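Oxidoreductase, NAD-binding/iron-sulfur cluster-binding protein (Nitratireductor pacificus pht-3B, PDB 6ZXU) is a catabolic reductive dehalogenase that binds cobalamin and two [4Fe-4S] clusters, probably using them to strip halogen from organohalide substrates. Local coordinates at residues Y405-E410 against P686-T691; V462-C467 against I517-D522; Y288-I293 against R529-G534; R152-G157 against R281-G286. All coordinates share one frame; numbering follows the deposited sequence.

Contact 1 (Y405-E410 against P686-T691); sequences YYASDE and PPPGTT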
loop_
_atom_site.group_PDB
_atom_site.type_symbol
_atom_site.label_atom_id
_atom_site.label_comp_id
_atom_site.label_asym_id
_atom_site.label_seq_id
_atom_site.Cartn_x
_atom_site.Cartn_y
_atom_site.Cartn_z
ATOM N N TYR A 405 -21.001 -7.338 -2.790
ATOM C CA TYR A 405 -20.820 -7.168 -4.208
ATOM C C TYR A 405 -21.632 -5.999 -4.690
ATOM O O TYR A 405 -22.748 -5.760 -4.223
ATOM C CB TYR A 405 -21.219 -8.437 -4.972
ATOM C CG TYR A 405 -20.374 -9.665 -4.733
ATOM C CD1 TYR A 405 -20.502 -10.407 -3.573
ATOM C CD2 TYR A 405 -19.488 -10.100 -5.678
ATOM C CE1 TYR A 405 -19.754 -11.551 -3.371
ATOM C CE2 TYR A 405 -18.741 -11.256 -5.501
ATOM C CZ TYR A 405 -18.877 -11.988 -4.381
ATOM O OH TYR A 405 -18.159 -13.120 -4.216
ATOM N N TYR A 406 -21.111 -5.265 -5.648
ATOM C CA TYR A 406 -21.893 -4.253 -6.339
ATOM C C TYR A 406 -23.094 -4.878 -7.058
ATOM O O TYR A 406 -23.100 -6.056 -7.388
ATOM C CB TYR A 406 -21.063 -3.523 -7.374
ATOM C CG TYR A 406 -19.982 -2.617 -6.829
ATOM C CD1 TYR A 406 -20.308 -1.395 -6.287
ATOM C CD2 TYR A 406 -18.632 -2.965 -6.952
ATOM C CE1 TYR A 406 -19.296 -0.585 -5.779
ATOM C CE2 TYR A 406 -17.638 -2.171 -6.475
ATOM C CZ TYR A 406 -17.974 -0.992 -5.900
ATOM O OH TYR A 406 -16.970 -0.135 -5.466
ATOM N N ALA A 407 -24.123 -4.100 -7.255
ATOM C CA ALA A 407 -25.356 -4.602 -7.919
ATOM C C ALA A 407 -25.183 -4.863 -9.409
ATOM O O ALA A 407 -25.695 -5.852 -9.954
ATOM C CB ALA A 407 -26.490 -3.641 -7.679
ATOM N N SER A 408 -24.423 -4.003 -10.066
ATOM C CA SER A 408 -24.278 -4.013 -11.532
ATOM C C SER A 408 -22.976 -3.299 -11.917
ATOM O O SER A 408 -22.466 -2.464 -11.131
ATOM C CB SER A 408 -25.470 -3.307 -12.181
ATOM O OG SER A 408 -25.650 -1.960 -11.729
ATOM N N ASP A 409 -22.427 -3.635 -13.074
ATOM C CA ASP A 409 -21.220 -2.958 -13.573
ATOM C C ASP A 409 -21.608 -1.621 -14.211
ATOM O O ASP A 409 -22.776 -1.366 -14.575
ATOM C CB ASP A 409 -20.420 -3.854 -14.531
ATOM C CG ASP A 409 -21.018 -3.866 -15.955
ATOM O OD1 ASP A 409 -22.079 -4.517 -16.164
ATOM O OD2 ASP A 409 -20.439 -3.220 -16.875
ATOM N N GLU A 410 -20.624 -0.746 -14.347
ATOM C CA GLU A 410 -20.891 0.622 -14.848
ATOM C C GLU A 410 -20.705 0.770 -16.381
ATOM O O GLU A 410 -20.991 1.785 -16.909
ATOM C CB GLU A 410 -19.989 1.639 -14.132
ATOM C CG GLU A 410 -18.493 1.716 -14.562
ATOM C CD GLU A 410 -17.623 0.472 -14.302
ATOM O OE1 GLU A 410 -18.163 -0.596 -13.845
ATOM O OE2 GLU A 410 -16.361 0.597 -14.567
ATOM N N PRO A 686 -27.330 6.624 -8.900
ATOM C CA PRO A 686 -27.807 6.012 -10.168
ATOM C C PRO A 686 -28.260 4.595 -9.864
ATOM O O PRO A 686 -27.575 3.856 -9.137
ATOM C CB PRO A 686 -26.565 5.955 -11.041
ATOM C CG PRO A 686 -25.571 6.868 -10.383
ATOM C CD PRO A 686 -25.879 6.935 -8.955
ATOM N N PRO A 687 -29.450 4.250 -10.328
ATOM C CA PRO A 687 -29.998 2.912 -9.976
ATOM C C PRO A 687 -29.186 1.808 -10.609
ATOM O O PRO A 687 -28.474 2.048 -11.577
ATOM C CB PRO A 687 -31.448 2.983 -10.531
ATOM C CG PRO A 687 -31.480 4.189 -11.445
ATOM C CD PRO A 687 -30.447 5.143 -10.961
ATOM N N PRO A 688 -29.312 0.567 -10.104
ATOM C CA PRO A 688 -28.672 -0.581 -10.755
ATOM C C PRO A 688 -29.050 -0.661 -12.235
ATOM O O PRO A 688 -30.184 -0.387 -12.602
ATOM C CB PRO A 688 -29.224 -1.776 -10.007
ATOM C CG PRO A 688 -29.511 -1.264 -8.641
ATOM C CD PRO A 688 -29.965 0.152 -8.834
ATOM N N GLY A 689 -28.049 -0.975 -13.052
ATOM C CA GLY A 689 -28.146 -0.976 -14.503
ATOM C C GLY A 689 -27.729 0.311 -15.208
ATOM O O GLY A 689 -27.618 0.320 -16.453
ATOM N N THR A 690 -27.538 1.415 -14.486
ATOM C CA THR A 690 -27.124 2.652 -15.088
ATOM C C THR A 690 -25.654 2.536 -15.502
ATOM O O THR A 690 -24.829 1.996 -14.767
ATOM C CB THR A 690 -27.310 3.825 -14.136
ATOM O OG1 THR A 690 -28.647 3.791 -13.562
ATOM C CG2 THR A 690 -27.108 5.111 -14.850
ATOM N N THR A 691 -25.334 3.080 -16.672
ATOM C CA THR A 691 -23.947 3.050 -17.182
ATOM C C THR A 691 -23.327 4.439 -17.252
ATOM O O THR A 691 -23.955 5.453 -16.928
ATOM C CB THR A 691 -23.897 2.426 -18.577
ATOM O OG1 THR A 691 -24.474 3.350 -19.510
ATOM C CG2 THR A 691 -24.614 1.100 -18.558
HETATM O O HOH W 1 -23.986 0.120 -12.790
#
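Ser-408 turns its hydroxyl toward the type II beta turn running from Pro-687 to Thr-690, while the methyl of Ala-407 rests beside the ring of Pro-688. Proline and glycine are the classic pair for the two corners of this turn: Pro-688 supplies a fixed negative phi, and Gly-689 adopts phi 93°, where a side chain would jam against the preceding carbonyl oxygen. The backbone N of Gly-689 donates to Ser-408 OG at 2.9 Å, and the bond is almost straight at 170°. A chi1 of 57°, with OG lying between the serine's own N and carbonyl carbon, aims the oxygen at this N-H. Ala-407 CB stands 4.0 Å from Pro-688 CG, its small methyl letting the two segments come close. A water bridges Ser-408 OG and Thr-690 O, the latter 2.9 Å from it, and it also meets Asp-409 O. With an alanine here, the Gly-689 N-H would probably lose its acceptor and the water one of its partners. Within the turn, Pro-687 O receives both Thr-690 N and Thr-690 OG1, the hydroxyl at 2.6 Å. Tyr-406, two residues before Ser-408, hydrogen-bonds cobalamin through its OH, and loop 686-691 thus packs against a cofactor-binding segment. Residues 407-410 and 688-691 run in nearly the same direction, and Thr-691 CA makes a CH...O contact of 3.2 Å with Glu-410 O.

Contact 2 (V462-C467 against I517-D522); sequences VMAAHC and IVFTTD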
loop_
_atom_site.group_PDB
_atom_site.type_symbol
_atom_site.label_atom_id
_atom_site.label_comp_id
_atom_site.label_asym_id
_atom_site.label_seq_id
_atom_site.Cartn_x
_atom_site.Cartn_y
_atom_site.Cartn_z
ATOM N N VAL A 462 -1.327 -12.780 -7.752
ATOM C CA VAL A 462 -0.557 -14.022 -7.581
ATOM C C VAL A 462 -1.349 -15.017 -6.743
ATOM O O VAL A 462 -1.442 -16.199 -7.071
ATOM C CB VAL A 462 0.829 -13.724 -6.958
ATOM C CG1 VAL A 462 1.444 -14.994 -6.480
ATOM C CG2 VAL A 462 1.733 -13.118 -7.984
ATOM N N MET A 463 -1.936 -14.570 -5.649
ATOM C CA MET A 463 -2.643 -15.450 -4.731
ATOM C C MET A 463 -3.877 -16.062 -5.371
ATOM O O MET A 463 -4.123 -17.257 -5.223
ATOM C CB MET A 463 -2.995 -14.722 -3.447
ATOM C CG MET A 463 -1.742 -14.476 -2.582
ATOM S SD MET A 463 -2.110 -13.452 -1.154
ATOM C CE MET A 463 -2.889 -14.645 -0.067
ATOM N N ALA A 464 -4.674 -15.266 -6.028
ATOM C CA ALA A 464 -5.828 -15.747 -6.743
ATOM C C ALA A 464 -5.427 -16.730 -7.846
ATOM O O ALA A 464 -6.099 -17.747 -8.045
ATOM C CB ALA A 464 -6.615 -14.604 -7.305
ATOM N N ALA A 465 -4.318 -16.476 -8.531
ATOM C CA ALA A 465 -3.813 -17.425 -9.575
ATOM C C ALA A 465 -3.442 -18.738 -8.983
ATOM O O ALA A 465 -3.738 -19.802 -9.563
ATOM C CB ALA A 465 -2.631 -16.858 -10.316
ATOM N N HIS A 466 -2.927 -18.750 -7.753
ATOM C CA HIS A 466 -2.617 -19.984 -7.093
ATOM C C HIS A 466 -3.828 -20.757 -6.691
ATOM O O HIS A 466 -3.903 -21.974 -6.838
ATOM C CB HIS A 466 -1.673 -19.779 -5.874
ATOM C CG HIS A 466 -1.119 -21.059 -5.329
ATOM N ND1 HIS A 466 -0.336 -21.919 -6.080
ATOM C CD2 HIS A 466 -1.217 -21.608 -4.109
ATOM C CE1 HIS A 466 -0.015 -22.961 -5.349
ATOM N NE2 HIS A 466 -0.541 -22.802 -4.146
ATOM N N CYS A 467 -4.830 -20.061 -6.209
ATOM C CA CYS A 467 -6.116 -20.712 -5.943
ATOM C C CYS A 467 -6.666 -21.408 -7.216
ATOM O O CYS A 467 -7.174 -22.486 -7.111
ATOM C CB CYS A 467 -7.171 -19.689 -5.416
ATOM S SG CYS A 467 -6.843 -19.183 -3.716
ATOM N N ILE A 517 -6.546 -4.559 -0.530
ATOM C CA ILE A 517 -6.863 -5.335 -1.729
ATOM C C ILE A 517 -7.689 -6.533 -1.239
ATOM O O ILE A 517 -7.485 -7.054 -0.147
ATOM C CB ILE A 517 -5.547 -5.746 -2.455
ATOM C CG1 ILE A 517 -5.794 -6.439 -3.802
ATOM C CG2 ILE A 517 -4.693 -6.658 -1.570
ATOM C CD1 ILE A 517 -6.232 -5.580 -4.890
ATOM N N VAL A 518 -8.633 -6.935 -2.041
ATOM C CA VAL A 518 -9.477 -8.097 -1.804
ATOM C C VAL A 518 -9.386 -9.042 -2.991
ATOM O O VAL A 518 -9.321 -8.622 -4.141
ATOM C CB VAL A 518 -10.943 -7.709 -1.588
ATOM C CG1 VAL A 518 -11.776 -8.926 -1.348
ATOM C CG2 VAL A 518 -11.099 -6.773 -0.442
ATOM N N PHE A 519 -9.224 -10.343 -2.718
ATOM C CA PHE A 519 -9.588 -11.317 -3.721
ATOM C C PHE A 519 -10.596 -12.257 -3.156
ATOM O O PHE A 519 -10.507 -12.653 -1.999
ATOM C CB PHE A 519 -8.422 -12.089 -4.377
ATOM C CG PHE A 519 -7.807 -13.116 -3.533
ATOM C CD1 PHE A 519 -6.705 -12.800 -2.718
ATOM C CD2 PHE A 519 -8.200 -14.451 -3.642
ATOM C CE1 PHE A 519 -6.093 -13.768 -1.961
ATOM C CE2 PHE A 519 -7.590 -15.417 -2.850
ATOM C CZ PHE A 519 -6.556 -15.075 -2.016
ATOM N N THR A 520 -11.589 -12.558 -3.988
ATOM C CA THR A 520 -12.625 -13.524 -3.618
ATOM C C THR A 520 -12.245 -14.905 -4.134
ATOM O O THR A 520 -11.517 -15.023 -5.115
ATOM C CB THR A 520 -13.978 -13.088 -4.112
ATOM O OG1 THR A 520 -13.946 -12.806 -5.514
ATOM C CG2 THR A 520 -14.411 -11.787 -3.344
ATOM N N THR A 521 -12.734 -15.928 -3.462
ATOM C CA THR A 521 -12.437 -17.285 -3.821
ATOM C C THR A 521 -13.471 -18.248 -3.287
ATOM O O THR A 521 -14.168 -17.968 -2.341
ATOM C CB THR A 521 -11.021 -17.678 -3.360
ATOM O OG1 THR A 521 -10.643 -18.977 -3.865
ATOM C CG2 THR A 521 -10.810 -17.618 -1.870
ATOM N N ASP A 522 -13.442 -19.481 -3.848
ATOM C CA ASP A 522 -14.174 -20.636 -3.287
ATOM C C ASP A 522 -13.344 -21.565 -2.423
ATOM O O ASP A 522 -13.902 -22.476 -1.799
ATOM C CB ASP A 522 -14.850 -21.442 -4.434
ATOM C CG ASP A 522 -15.979 -20.678 -5.081
ATOM O OD1 ASP A 522 -16.698 -19.864 -4.356
ATOM O OD2 ASP A 522 -16.109 -20.867 -6.333
#
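Phe-519 carries the contact, pressing its ring against one side of the helix between Met-463 and Cys-467. One ring face lies against the helix backbone, with Ala-464 N 4.2 Å above the ring plane and over its centre. Ala-464 suits this spot because its methyl, 4.0 Å from Phe-519 CD2, lets the ring come so close. Met-463 crosses the ring at about a right angle: its CB is 3.6 Å from Phe-519 CE1, and a bend at chi3 (78°) folds CE back to the same ring atom. Its SD, 5.3 Å from the ring centroid, makes an oblique Met-aromatic contact. Cys-467 SG approaches obliquely too, 3.9 Å from Phe-519 CE2. These are the meeting surfaces of helix 445-469 and strand 514-521, a central strand of a four-stranded antiparallel sheet; the axes of segments 462-467 and 517-521 run almost parallel, 8° apart, with a closest approach of 9.0 Å. A serine in place of Phe-519 would probably open a gap between sheet and helix and cost Met-463 and Cys-467 their aromatic partner. Cys-467 SG also lies beside Thr-521 OG1, whose polar partner is the carbonyl of Ser-473. Further out, Ala-474 on the edge strand backs Ala-464 and Cys-467, and Val-424 touches Phe-519 from the other neighbouring strand. Met-463 is held from beyond by Ile-383, Leu-386 and Leu-390 of helix 376-390.

Contact 3 (Y288-I293 against R529-G534); sequences YPMETI and RPIDFG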
loop_
_atom_site.group_PDB
_atom_site.type_symbol
_atom_site.label_atom_id
_atom_site.label_comp_id
_atom_site.label_asym_id
_atom_site.label_seq_id
_atom_site.Cartn_x
_atom_site.Cartn_y
_atom_site.Cartn_z
ATOM N N TYR A 288 2.402 -7.949 13.046
ATOM C CA TYR A 288 1.808 -7.203 14.137
ATOM C C TYR A 288 0.978 -8.177 14.982
ATOM O O TYR A 288 0.347 -9.091 14.438
ATOM C CB TYR A 288 0.928 -6.080 13.609
ATOM C CG TYR A 288 1.697 -4.950 12.927
ATOM C CD1 TYR A 288 2.242 -3.939 13.648
ATOM C CD2 TYR A 288 1.882 -4.945 11.529
ATOM C CE1 TYR A 288 2.976 -2.926 13.019
ATOM C CE2 TYR A 288 2.596 -3.958 10.905
ATOM C CZ TYR A 288 3.129 -2.937 11.656
ATOM O OH TYR A 288 3.816 -1.904 11.027
ATOM N N PRO A 289 0.940 -7.967 16.292
ATOM C CA PRO A 289 0.252 -8.876 17.191
ATOM C C PRO A 289 -1.292 -8.773 17.247
ATOM O O PRO A 289 -1.892 -8.494 18.285
ATOM C CB PRO A 289 0.884 -8.528 18.540
ATOM C CG PRO A 289 1.186 -7.093 18.452
ATOM C CD PRO A 289 1.569 -6.856 17.035
ATOM N N MET A 290 -1.912 -9.052 16.121
ATOM C CA MET A 290 -3.348 -9.024 16.005
ATOM C C MET A 290 -4.030 -10.051 16.897
ATOM O O MET A 290 -5.178 -9.910 17.213
ATOM C CB MET A 290 -3.758 -9.271 14.545
ATOM C CG MET A 290 -3.563 -8.084 13.596
ATOM S SD MET A 290 -4.501 -6.553 14.034
ATOM C CE MET A 290 -6.168 -6.988 13.608
ATOM N N GLU A 291 -3.315 -11.106 17.306
ATOM C CA GLU A 291 -3.878 -12.094 18.234
ATOM C C GLU A 291 -4.145 -11.552 19.607
ATOM O O GLU A 291 -4.770 -12.209 20.374
ATOM C CB GLU A 291 -2.953 -13.298 18.331
ATOM C CG GLU A 291 -1.643 -13.073 19.065
ATOM C CD GLU A 291 -0.518 -12.489 18.228
ATOM O OE1 GLU A 291 -0.698 -12.172 16.997
ATOM O OE2 GLU A 291 0.553 -12.292 18.845
ATOM N N THR A 292 -3.682 -10.346 19.924
ATOM C CA THR A 292 -3.915 -9.722 21.225
ATOM C C THR A 292 -5.104 -8.801 21.245
ATOM O O THR A 292 -5.379 -8.220 22.282
ATOM C CB THR A 292 -2.685 -8.880 21.705
ATOM O OG1 THR A 292 -2.474 -7.712 20.876
ATOM C CG2 THR A 292 -1.422 -9.752 21.699
ATOM N N ILE A 293 -5.766 -8.596 20.093
ATOM C CA ILE A 293 -6.899 -7.698 20.040
ATOM C C ILE A 293 -8.154 -8.515 20.358
ATOM O O ILE A 293 -8.280 -9.622 19.833
ATOM C CB ILE A 293 -6.961 -7.031 18.639
ATOM C CG1 ILE A 293 -5.654 -6.289 18.331
ATOM C CG2 ILE A 293 -8.161 -6.098 18.479
ATOM C CD1 ILE A 293 -5.361 -5.105 19.223
ATOM N N ARG A 529 -12.929 -13.141 12.861
ATOM C CA ARG A 529 -14.018 -12.411 13.503
ATOM C C ARG A 529 -13.705 -10.906 13.589
ATOM O O ARG A 529 -12.545 -10.528 13.603
ATOM C CB ARG A 529 -14.284 -12.947 14.911
ATOM C CG ARG A 529 -14.899 -14.323 14.953
ATOM C CD ARG A 529 -15.390 -14.683 16.346
ATOM N NE ARG A 529 -14.325 -14.930 17.291
ATOM C CZ ARG A 529 -14.438 -14.761 18.611
ATOM N NH1 ARG A 529 -15.547 -14.257 19.143
ATOM N NH2 ARG A 529 -13.409 -15.036 19.397
ATOM N N PRO A 530 -14.733 -10.066 13.599
ATOM C CA PRO A 530 -14.519 -8.651 13.864
ATOM C C PRO A 530 -13.743 -8.347 15.112
ATOM O O PRO A 530 -13.675 -9.186 16.045
ATOM C CB PRO A 530 -15.950 -8.104 13.977
ATOM C CG PRO A 530 -16.761 -9.034 13.170
ATOM C CD PRO A 530 -16.134 -10.362 13.295
ATOM N N ILE A 531 -13.186 -7.134 15.194
ATOM C CA ILE A 531 -12.321 -6.763 16.337
ATOM C C ILE A 531 -12.957 -5.593 17.099
ATOM O O ILE A 531 -13.785 -4.857 16.563
ATOM C CB ILE A 531 -10.873 -6.402 15.932
ATOM C CG1 ILE A 531 -10.907 -5.299 14.935
ATOM C CG2 ILE A 531 -10.132 -7.663 15.477
ATOM C CD1 ILE A 531 -9.538 -4.782 14.530
ATOM N N ASP A 532 -12.618 -5.503 18.385
ATOM C CA ASP A 532 -13.060 -4.410 19.252
ATOM C C ASP A 532 -11.853 -3.881 20.032
ATOM O O ASP A 532 -11.380 -4.555 20.943
ATOM C CB ASP A 532 -14.130 -4.859 20.182
ATOM C CG ASP A 532 -14.589 -3.719 21.151
ATOM O OD1 ASP A 532 -14.218 -2.508 21.051
ATOM O OD2 ASP A 532 -15.358 -4.008 22.064
ATOM N N PHE A 533 -11.328 -2.708 19.647
ATOM C CA PHE A 533 -10.238 -2.160 20.337
ATOM C C PHE A 533 -10.568 -0.772 20.943
ATOM O O PHE A 533 -9.662 0.040 21.233
ATOM C CB PHE A 533 -8.960 -2.118 19.519
ATOM C CG PHE A 533 -9.031 -1.271 18.256
ATOM C CD1 PHE A 533 -9.561 -1.791 17.085
ATOM C CD2 PHE A 533 -8.415 -0.045 18.192
ATOM C CE1 PHE A 533 -9.588 -1.075 15.907
ATOM C CE2 PHE A 533 -8.444 0.698 17.007
ATOM C CZ PHE A 533 -9.031 0.203 15.858
ATOM N N GLY A 534 -11.825 -0.548 21.193
ATOM C CA GLY A 534 -12.226 0.653 21.863
ATOM C C GLY A 534 -12.376 1.875 20.944
ATOM O O GLY A 534 -12.529 2.950 21.437
#
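A chi1 of -57° in Ile-293 sets CG1 beside the backbone N and leaves CG2 anti to it, aimed at Ile-531 of the other segment; in Ile-531, chi1 of 56° tucks CG1 between N and carbonyl carbon. Ile-293 CG2 thereby lands 3.7 Å from Ile-531 CB and also touches Ile-531 CG2. The same methyl lies 4.2 Å from Phe-533 CB, so a beta-branched residue fills the angle between two side chains. Met-290, curled at chi2 and chi3, brings its terminal CE to 4.1 Å from Ile-531 CD1, a reach that suits a flexible unbranched chain. The side chains meet through apolar atoms and no hydrogen bond crosses between the segments; bonds within each shape the backbones. Pro-289 centres an inverse gamma turn, and its oxygen takes both Thr-292 N and, at 2.8 Å, Thr-292 OG1. Asp-532 OD1 accepts from Gly-534 N at 3.1 Å, forming an Asx turn just before a helix. Gly-534 is the N-cap of helix 535-540, which bears the cluster ligand Cys-539, and Phe-533 stands edge-to-face with Trp-597, about 8 Å from an iron-sulfur cluster. Strand 294-295 follows Ile-293 directly and pairs antiparallel with the short, weakly bonded strand 531-532, as in the backbone bonds between Asp-532 and Arg-294; Ile-613 of helix 603-614 packs on both Ile-293 and Phe-533.

Contact 4 (R152-G157 against R281-G286); sequences REPEAG and RPLHMG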
loop_
_atom_site.group_PDB
_atom_site.type_symbol
_atom_site.label_atom_id
_atom_site.label_comp_id
_atom_site.label_asym_id
_atom_site.label_seq_id
_atom_site.Cartn_x
_atom_site.Cartn_y
_atom_site.Cartn_z
ATOM N N ARG A 152 10.417 -14.515 4.089
ATOM C CA ARG A 152 10.335 -15.593 5.052
ATOM C C ARG A 152 9.431 -16.712 4.521
ATOM O O ARG A 152 8.412 -16.448 3.864
ATOM C CB ARG A 152 9.720 -15.123 6.362
ATOM C CG ARG A 152 10.593 -14.229 7.203
ATOM C CD ARG A 152 9.888 -13.879 8.527
ATOM N NE ARG A 152 9.661 -15.063 9.305
ATOM C CZ ARG A 152 8.676 -15.227 10.202
ATOM N NH1 ARG A 152 7.843 -14.255 10.489
ATOM N NH2 ARG A 152 8.528 -16.383 10.800
ATOM N N GLU A 153 9.805 -17.947 4.783
ATOM C CA GLU A 153 8.983 -19.068 4.345
ATOM C C GLU A 153 8.441 -19.816 5.579
ATOM O O GLU A 153 8.994 -19.742 6.657
ATOM C CB GLU A 153 9.782 -20.033 3.476
ATOM C CG GLU A 153 10.547 -19.381 2.326
ATOM C CD GLU A 153 11.255 -20.427 1.396
ATOM O OE1 GLU A 153 10.945 -21.651 1.554
ATOM O OE2 GLU A 153 12.072 -20.054 0.473
ATOM N N PRO A 154 7.303 -20.504 5.422
ATOM C CA PRO A 154 6.815 -21.341 6.471
ATOM C C PRO A 154 7.844 -22.462 6.819
ATOM O O PRO A 154 8.580 -22.928 5.931
ATOM C CB PRO A 154 5.570 -21.957 5.863
ATOM C CG PRO A 154 5.205 -21.142 4.732
ATOM C CD PRO A 154 6.493 -20.623 4.210
ATOM N N GLU A 155 7.834 -22.873 8.065
ATOM C CA GLU A 155 8.644 -23.996 8.514
ATOM C C GLU A 155 8.064 -25.277 7.988
ATOM O O GLU A 155 6.895 -25.351 7.529
ATOM C CB GLU A 155 8.717 -24.061 10.055
ATOM C CG GLU A 155 9.185 -22.752 10.712
ATOM C CD GLU A 155 10.678 -22.403 10.414
ATOM O OE1 GLU A 155 11.590 -22.955 11.111
ATOM O OE2 GLU A 155 10.953 -21.548 9.490
ATOM N N ALA A 156 8.884 -26.311 8.066
ATOM C CA ALA A 156 8.459 -27.657 7.693
ATOM C C ALA A 156 7.177 -28.083 8.427
ATOM O O ALA A 156 7.055 -27.914 9.650
ATOM C CB ALA A 156 9.566 -28.660 8.004
ATOM N N GLY A 157 6.218 -28.579 7.670
ATOM C CA GLY A 157 5.002 -29.033 8.306
ATOM C C GLY A 157 3.973 -27.951 8.571
ATOM O O GLY A 157 2.863 -28.281 8.956
ATOM N N ARG A 281 7.895 -15.975 15.479
ATOM C CA ARG A 281 6.478 -16.014 15.210
ATOM C C ARG A 281 6.261 -16.848 13.982
ATOM O O ARG A 281 6.908 -16.608 12.998
ATOM C CB ARG A 281 5.903 -14.605 14.932
ATOM C CG ARG A 281 5.509 -13.799 16.118
ATOM C CD ARG A 281 5.164 -12.352 15.688
ATOM N NE ARG A 281 3.826 -12.127 15.171
ATOM C CZ ARG A 281 2.754 -12.137 15.946
ATOM N NH1 ARG A 281 2.874 -12.355 17.231
ATOM N NH2 ARG A 281 1.557 -11.959 15.453
ATOM N N PRO A 282 5.232 -17.717 13.975
ATOM C CA PRO A 282 4.821 -18.349 12.771
ATOM C C PRO A 282 4.475 -17.306 11.672
ATOM O O PRO A 282 3.892 -16.261 11.959
ATOM C CB PRO A 282 3.561 -19.121 13.171
ATOM C CG PRO A 282 3.700 -19.323 14.625
ATOM C CD PRO A 282 4.400 -18.107 15.128
ATOM N N LEU A 283 4.878 -17.592 10.435
ATOM C CA LEU A 283 4.703 -16.675 9.341
ATOM C C LEU A 283 3.198 -16.327 9.214
ATOM O O LEU A 283 2.829 -15.173 8.962
ATOM C CB LEU A 283 5.264 -17.257 8.062
ATOM C CG LEU A 283 5.110 -16.465 6.768
ATOM C CD1 LEU A 283 5.775 -15.133 6.939
ATOM C CD2 LEU A 283 5.651 -17.186 5.549
ATOM N N HIS A 284 2.324 -17.298 9.440
ATOM C CA HIS A 284 0.910 -17.023 9.281
ATOM C C HIS A 284 0.313 -16.046 10.261
ATOM O O HIS A 284 -0.807 -15.562 10.058
ATOM C CB HIS A 284 0.057 -18.303 9.292
ATOM C CG HIS A 284 0.061 -19.025 10.595
ATOM N ND1 HIS A 284 -0.818 -18.715 11.621
ATOM C CD2 HIS A 284 0.812 -20.058 11.037
ATOM C CE1 HIS A 284 -0.562 -19.478 12.665
ATOM N NE2 HIS A 284 0.415 -20.308 12.325
ATOM N N MET A 285 1.048 -15.685 11.282
ATOM C CA MET A 285 0.567 -14.720 12.281
ATOM C C MET A 285 0.849 -13.249 11.956
ATOM O O MET A 285 0.403 -12.344 12.724
ATOM C CB MET A 285 1.132 -15.051 13.639
ATOM C CG MET A 285 0.492 -16.353 14.188
ATOM S SD MET A 285 1.149 -16.720 15.785
ATOM C CE MET A 285 0.351 -15.495 16.827
ATOM N N GLY A 286 1.614 -12.968 10.909
ATOM C CA GLY A 286 1.896 -11.604 10.545
ATOM C C GLY A 286 2.897 -10.990 11.500
ATOM O O GLY A 286 3.262 -11.569 12.506
HETATM O O HOH W 2 5.087 -13.769 11.677
#
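A short 3-10 turn, residues 283-285, and the two residues leading into it receive Arg-152, whose guanidinium bonds to Arg-281 O while Leu-283 packs over one face. Arg-152 NH2 donates to Arg-281 O at 2.7 Å with an N-H...O angle of 162°, meeting the oxygen nearly head-on and in the plane of the guanidinium. A water at the same edge accepts from Arg-152 NH1 and donates to Pro-282 O and to Gly-286 O, the latter 3.0 Å away, so the planar group is tied to the loop at two places. Leu-283 CD1 lies 4.1 Å from the guanidinium plane, offset to its rim. The leucine, with CG anti to its backbone N (chi1 177°), sends its other methyl, CD2, to 3.8 Å from Pro-154 CD. A leucine's two branches thus serve guanidinium and proline at once, and arginine is long enough to reach the carbonyl. CD2 also sits 3.3 Å from Arg-152 O, a buried oxygen with no hydrogen-bond partner in the model. Arg-281 turns its own side chain back on its loop: NE donates to Gly-286 O at 2.8 Å and NH2 to Met-285 O, while NH2 also pairs with Glu-291. Leu-283 reaches on to Ala-385 and Tyr-388 of helix 376-390, and Pro-154 rests on Ile-164 of helix 161-164, so the contact joins the loop after strand 142-149 to the one before strand 294-295.

Overall arrangement
Contacts 3 and 4 are direct neighbours: Glu-291 OE1 of contact 3 forms a salt bridge of 2.7 Å with Arg-281 NH2 of contact 4, and their centres lie 20 Å apart. Contacts 1 and 2 also touch, where Tyr-405 OH comes within 4.1 Å of Thr-520 CG2. Along the chain, contact 2 is nested in the loops closed by contacts 1 and 3, which themselves interlock. Around the cofactors, contact 1 includes the cobalamin-binding Tyr-406, Phe-533 of contact 3 has its side chain about 11 Å from cobalamin, and that of Phe-519 in contact 2 is about 12 Å away. Contact 4 lies away from the cofactor-binding sites.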